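Putative cytoplasmic protein (Salmonella typhimurium, PDB 2GK3) is of unknown function but forms hexamers and probably has a fold related to class I glutamine amidotransferases. Local coordinates at residues Glu109-Tyr114 against Thr142-Val147; Val115-Gly120 against Tyr215-Thr220. One frame throughout, in Å; residues are numbered along the deposited sequence.

Contact 1 of 2, residues Glu109-Tyr114 against Thr142-Val147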
loop_
_atom_site.group_PDB
_atom_site.type_symbol
_atom_site.label_atom_id
_atom_site.label_comp_id
_atom_site.label_asym_id
_atom_site.label_seq_id
_atom_site.Cartn_x
_atom_site.Cartn_y
_atom_site.Cartn_z
ATOM N N GLU E 109 27.030 -14.430 7.502
ATOM C CA GLU E 109 28.336 -15.112 7.583
ATOM C C GLU E 109 29.357 -14.246 8.335
ATOM O O GLU E 109 30.030 -14.733 9.235
ATOM C CB GLU E 109 28.874 -15.547 6.222
ATOM C CG GLU E 109 28.001 -16.570 5.490
ATOM C CD GLU E 109 28.093 -18.016 6.020
ATOM O OE1 GLU E 109 28.852 -18.306 6.959
ATOM O OE2 GLU E 109 27.386 -18.891 5.479
ATOM N N SER E 110 29.405 -12.949 8.014
ATOM C CA SER E 110 30.345 -12.008 8.654
ATOM C C SER E 110 30.128 -11.999 10.149
ATOM O O SER E 110 31.082 -12.152 10.924
ATOM C CB SER E 110 30.169 -10.588 8.103
ATOM O OG SER E 110 30.478 -10.546 6.721
ATOM N N ILE E 111 28.864 -11.842 10.543
ATOM C CA ILE E 111 28.483 -11.853 11.961
ATOM C C ILE E 111 28.868 -13.173 12.622
ATOM O O ILE E 111 29.404 -13.174 13.732
ATOM C CB ILE E 111 26.985 -11.496 12.175
ATOM C CG1 ILE E 111 26.758 -10.024 11.804
ATOM C CG2 ILE E 111 26.560 -11.779 13.620
ATOM C CD1 ILE E 111 25.288 -9.608 11.640
ATOM N N LYS E 112 28.630 -14.282 11.923
ATOM C CA LYS E 112 29.023 -15.606 12.404
ATOM C C LYS E 112 30.541 -15.704 12.671
ATOM O O LYS E 112 30.955 -16.113 13.761
ATOM C CB LYS E 112 28.579 -16.693 11.405
ATOM C CG LYS E 112 29.008 -18.112 11.788
ATOM C CD LYS E 112 28.179 -19.166 11.085
ATOM C CE LYS E 112 28.787 -19.507 9.767
ATOM N NZ LYS E 112 27.994 -20.493 9.017
ATOM N N GLU E 113 31.353 -15.335 11.679
ATOM C CA GLU E 113 32.818 -15.317 11.831
ATOM C C GLU E 113 33.319 -14.388 12.949
ATOM O O GLU E 113 34.252 -14.723 13.686
ATOM C CB GLU E 113 33.491 -14.977 10.496
ATOM C CG GLU E 113 33.179 -16.011 9.396
ATOM C CD GLU E 113 33.558 -17.472 9.785
ATOM O OE1 GLU E 113 32.661 -18.361 9.786
ATOM O OE2 GLU E 113 34.750 -17.725 10.089
ATOM N N TYR E 114 32.674 -13.236 13.081
ATOM C CA TYR E 114 32.958 -12.311 14.151
ATOM C C TYR E 114 32.726 -13.001 15.511
ATOM O O TYR E 114 33.553 -12.874 16.427
ATOM C CB TYR E 114 32.110 -11.046 13.961
ATOM C CG TYR E 114 31.824 -10.274 15.227
ATOM C CD1 TYR E 114 32.636 -9.205 15.619
ATOM C CD2 TYR E 114 30.733 -10.614 16.041
ATOM C CE1 TYR E 114 32.365 -8.493 16.802
ATOM C CE2 TYR E 114 30.457 -9.919 17.221
ATOM C CZ TYR E 114 31.269 -8.863 17.591
ATOM O OH TYR E 114 30.992 -8.190 18.755
ATOM N N THR E 142 18.291 -19.467 8.427
ATOM C CA THR E 142 19.496 -18.727 8.036
ATOM C C THR E 142 20.717 -19.313 8.712
ATOM O O THR E 142 20.598 -20.056 9.694
ATOM C CB THR E 142 19.423 -17.218 8.437
ATOM O OG1 THR E 142 19.544 -17.090 9.860
ATOM C CG2 THR E 142 18.120 -16.549 7.950
ATOM N N VAL E 143 21.898 -18.954 8.209
ATOM C CA VAL E 143 23.173 -19.444 8.767
ATOM C C VAL E 143 23.458 -18.936 10.187
ATOM O O VAL E 143 24.447 -19.337 10.821
ATOM C CB VAL E 143 24.344 -19.164 7.817
ATOM C CG1 VAL E 143 24.155 -19.982 6.505
ATOM C CG2 VAL E 143 24.449 -17.682 7.500
ATOM N N LEU E 144 22.581 -18.071 10.698
ATOM C CA LEU E 144 22.740 -17.542 12.049
ATOM C C LEU E 144 22.089 -18.421 13.140
ATOM O O LEU E 144 22.437 -18.306 14.308
ATOM C CB LEU E 144 22.178 -16.103 12.130
ATOM C CG LEU E 144 22.762 -15.176 13.202
ATOM C CD1 LEU E 144 24.278 -14.924 12.963
ATOM C CD2 LEU E 144 21.993 -13.837 13.299
ATOM N N ALA E 145 21.122 -19.256 12.766
ATOM C CA ALA E 145 20.444 -20.141 13.727
ATOM C C ALA E 145 21.444 -20.944 14.603
ATOM O O ALA E 145 21.313 -20.981 15.822
ATOM C CB ALA E 145 19.430 -21.065 13.008
ATOM N N GLU E 146 22.469 -21.533 13.985
ATOM C CA GLU E 146 23.479 -22.310 14.737
ATOM C C GLU E 146 24.314 -21.502 15.718
ATOM O O GLU E 146 24.960 -22.081 16.596
ATOM C CB GLU E 146 24.438 -23.046 13.789
ATOM C CG GLU E 146 23.825 -24.235 13.081
ATOM C CD GLU E 146 23.535 -25.405 14.010
ATOM O OE1 GLU E 146 24.097 -25.448 15.122
ATOM O OE2 GLU E 146 22.740 -26.286 13.622
ATOM N N VAL E 147 24.333 -20.180 15.559
ATOM C CA VAL E 147 25.117 -19.323 16.452
ATOM C C VAL E 147 24.340 -19.051 17.744
ATOM O O VAL E 147 24.945 -18.860 18.801
ATOM C CB VAL E 147 25.581 -17.990 15.760
ATOM C CG1 VAL E 147 26.310 -17.073 16.733
ATOM C CG2 VAL E 147 26.479 -18.279 14.560
#
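Val-143 lies across the ends of Glu-109 and Lys-112, two side chains one turn apart on the helix, and it gives up more surface to the contact than any other residue. Its CG1 branch meets carboxylate oxygen Glu-109 OE2 at 3.6 Å, while CG2 lies 3.9 Å from Glu-109 CD; the valine crosses both chains at about a right angle. The two helix side chains are joined by a salt bridge of 3.1 Å between Lys-112 NZ and Glu-109 OE1. That bond ties both ends together beside the valine, and the other carboxylate oxygen is the one that touches it.

Lys-112 contributes nearly as much surface as Val-143. Its chain starts with CG anti to the backbone N (chi1 177°) and bends at chi3 (88°), a turn that swings NZ back toward Glu-109. On the way, CG packs on Val-147 CG2 at 3.8 Å and CD passes 3.7 Å from the carbonyl oxygen of Val-143, so the aliphatic part does the packing and the amine does the pairing. Deeper in, Leu-144 CD1 reaches Ile-111 CG2 at 3.9 Å, an apolar touch between buried side chains. The 142-147 chain enters through a type I turn from Thr-142 to Ala-145, in which Thr-142 OG1 accepts from Leu-144 N, an ST turn.

The contact thus lays the loop between strands 120-124 and 150-151 along helix 107-116. Leu-108 of that helix also touches Val-143 and Leu-144, Ile-111 continues onto Phe-91 of helix 88-92, and Glu-109 packs on Glu-163 of a second subunit.

Contact 2 of 2, residues Val115-Gly120 against Tyr215-Thr220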
loop_
_atom_site.group_PDB
_atom_site.type_symbol
_atom_site.label_atom_id
_atom_site.label_comp_id
_atom_site.label_asym_id
_atom_site.label_seq_id
_atom_site.Cartn_x
_atom_site.Cartn_y
_atom_site.Cartn_z
ATOM N N VAL E 115 31.623 -13.752 15.640
ATOM C CA VAL E 115 31.394 -14.531 16.870
ATOM C C VAL E 115 32.428 -15.669 17.037
ATOM O O VAL E 115 33.010 -15.810 18.113
ATOM C CB VAL E 115 29.911 -15.033 17.056
ATOM C CG1 VAL E 115 29.724 -15.667 18.447
ATOM C CG2 VAL E 115 28.905 -13.893 16.905
ATOM N N LYS E 116 32.675 -16.450 15.983
ATOM C CA LYS E 116 33.663 -17.550 16.043
ATOM C C LYS E 116 34.981 -17.077 16.621
ATOM O O LYS E 116 35.648 -17.805 17.373
ATOM C CB LYS E 116 33.950 -18.145 14.657
ATOM C CG LYS E 116 32.859 -19.061 14.122
ATOM C CD LYS E 116 33.228 -19.662 12.740
ATOM C CE LYS E 116 32.103 -20.613 12.244
ATOM N NZ LYS E 116 32.305 -21.096 10.836
ATOM N N ASN E 117 35.351 -15.852 16.242
ATOM C CA ASN E 117 36.632 -15.284 16.590
ATOM C C ASN E 117 36.614 -14.423 17.847
ATOM O O ASN E 117 37.568 -13.688 18.088
ATOM C CB ASN E 117 37.213 -14.513 15.404
ATOM C CG ASN E 117 37.574 -15.431 14.234
ATOM O OD1 ASN E 117 37.106 -15.231 13.116
ATOM N ND2 ASN E 117 38.395 -16.446 14.494
ATOM N N GLY E 118 35.552 -14.522 18.648
ATOM C CA GLY E 118 35.561 -13.918 19.978
ATOM C C GLY E 118 34.580 -12.802 20.225
ATOM O O GLY E 118 34.411 -12.352 21.369
ATOM N N GLY E 119 33.926 -12.331 19.174
ATOM C CA GLY E 119 32.866 -11.352 19.353
ATOM C C GLY E 119 31.667 -11.847 20.152
ATOM O O GLY E 119 31.366 -13.052 20.181
ATOM N N GLY E 120 30.970 -10.913 20.799
ATOM C CA GLY E 120 29.676 -11.212 21.425
ATOM C C GLY E 120 28.467 -10.844 20.567
ATOM O O GLY E 120 28.495 -9.890 19.752
ATOM N N TYR E 215 29.741 -19.804 21.355
ATOM C CA TYR E 215 29.886 -20.266 19.996
ATOM C C TYR E 215 31.331 -20.077 19.553
ATOM O O TYR E 215 31.738 -18.958 19.162
ATOM C CB TYR E 215 28.935 -19.518 19.058
ATOM C CG TYR E 215 28.985 -20.057 17.652
ATOM C CD1 TYR E 215 28.393 -21.273 17.338
ATOM C CD2 TYR E 215 29.650 -19.374 16.652
ATOM C CE1 TYR E 215 28.451 -21.786 16.062
ATOM C CE2 TYR E 215 29.706 -19.873 15.378
ATOM C CZ TYR E 215 29.112 -21.082 15.094
ATOM O OH TYR E 215 29.169 -21.577 13.830
ATOM N N GLN E 216 32.080 -21.184 19.566
ATOM C CA GLN E 216 33.542 -21.179 19.397
ATOM C C GLN E 216 34.152 -20.162 20.384
ATOM O O GLN E 216 33.868 -20.265 21.573
ATOM C CB GLN E 216 33.954 -21.026 17.913
ATOM C CG GLN E 216 33.626 -22.307 17.050
ATOM C CD GLN E 216 34.084 -22.231 15.563
ATOM O OE1 GLN E 216 35.076 -21.558 15.229
ATOM N NE2 GLN E 216 33.365 -22.933 14.676
ATOM N N GLN E 217 34.941 -19.186 19.933
ATOM C CA GLN E 217 35.535 -18.198 20.869
ATOM C C GLN E 217 34.536 -17.181 21.469
ATOM O O GLN E 217 34.751 -16.661 22.562
ATOM C CB GLN E 217 36.728 -17.454 20.228
ATOM C CG GLN E 217 37.962 -18.332 19.971
ATOM C CD GLN E 217 39.025 -17.646 19.104
ATOM O OE1 GLN E 217 39.557 -18.247 18.172
ATOM N NE2 GLN E 217 39.336 -16.385 19.408
ATOM N N GLY E 218 33.452 -16.903 20.755
ATOM C CA GLY E 218 32.507 -15.868 21.176
ATOM C C GLY E 218 31.435 -16.299 22.159
ATOM O O GLY E 218 31.274 -17.475 22.456
ATOM N N LYS E 219 30.711 -15.318 22.675
ATOM C CA LYS E 219 29.695 -15.537 23.683
ATOM C C LYS E 219 28.381 -14.943 23.213
ATOM O O LYS E 219 28.350 -13.940 22.498
ATOM C CB LYS E 219 30.105 -14.919 25.011
ATOM C CG LYS E 219 31.068 -15.771 25.798
ATOM C CD LYS E 219 31.387 -15.115 27.132
ATOM C CE LYS E 219 31.776 -16.167 28.175
ATOM N NZ LYS E 219 30.612 -16.589 29.060
ATOM N N THR E 220 27.296 -15.582 23.618
ATOM C CA THR E 220 26.006 -15.297 23.047
ATOM C C THR E 220 24.941 -15.094 24.118
ATOM O O THR E 220 25.061 -15.583 25.249
ATOM C CB THR E 220 25.592 -16.402 22.050
ATOM O OG1 THR E 220 25.497 -17.661 22.735
ATOM C CG2 THR E 220 26.624 -16.508 20.916
HETATM O O HOH W 1 32.677 -12.723 23.302
#
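Lys-116 and Gln-217 join the C-terminal end of helix 107-116, closed by a Schellman motif, to a type II' beta hairpin turn running from Tyr-215 to Gly-218. The backbone N of Gln-217 donates to Lys-116 O at 3.0 Å. This donor stands above the carbonyl plane, 38° out of it. The lysine chain, extended beyond CG, runs beside both Tyr-215 and Gln-216 and points the same way as they do. Lys-116 CG lies 3.5 Å from ring atom Tyr-215 CE2, and Lys-116 CE comes equally near Tyr-215 OH, while the amide of Gln-216 follows the same methylenes. Beyond them, Lys-116 NZ ends in a salt bridge with Glu-113 on the preceding turn of the helix.

Val-115 packs with its CG1 branch between Tyr-215 and Thr-220 CG2. With CG1 anti to the backbone N (chi1 -172°), that branch is carried to the edge of the Tyr-215 ring, near its plane, and lies 4.0 Å from Tyr-215 CB. Val-147 of the 142-147 loop touches both side chains.

Two glycines, Gly-118 and Gly-218, let the backbones meet, their CA atoms 3.8 Å apart. Gly-118, at positive phi (116°), is the C-prime residue of the Schellman motif, its N hydrogen-bonded to Val-115 O. The oxygens of Val-115 and Gly-119 crowd the alpha carbon of Gly-218, with Gly-119 O 3.2 Å from Gly-218 CA, leaving no room for a beta carbon. Past Gly-119 the first chain enters strand 120-124, beside strand 218-223; Lys-219 N donates weakly to Gly-119 O at 3.4 Å. A water donates to Gly-118 O at 2.6 Å and weakly accepts from Lys-219 N.

Contact 1 uses helix 107-116, and contact 2 its last residues and the chain that follows; their centres are about 10 Å apart. The helix meets the 142-147 loop with Glu-109, Ile-111 and Lys-112, and the 215-218 turn with its C-terminal end, Val-115 and Lys-116. The two contacts touch: Tyr-114 O lies 2.8 Å from Gly-119 N, the outer bond of the Schellman motif, and Tyr-114 OH lies 3.2 Å from Gly-120 O, a probable hydrogen bond. The partner segments meet as well, with Val-147 O packing 3.6 Å from Thr-220 CG2 and Glu-146 O 3.5 Å from Tyr-215 CE1. No active site has been established for this protein.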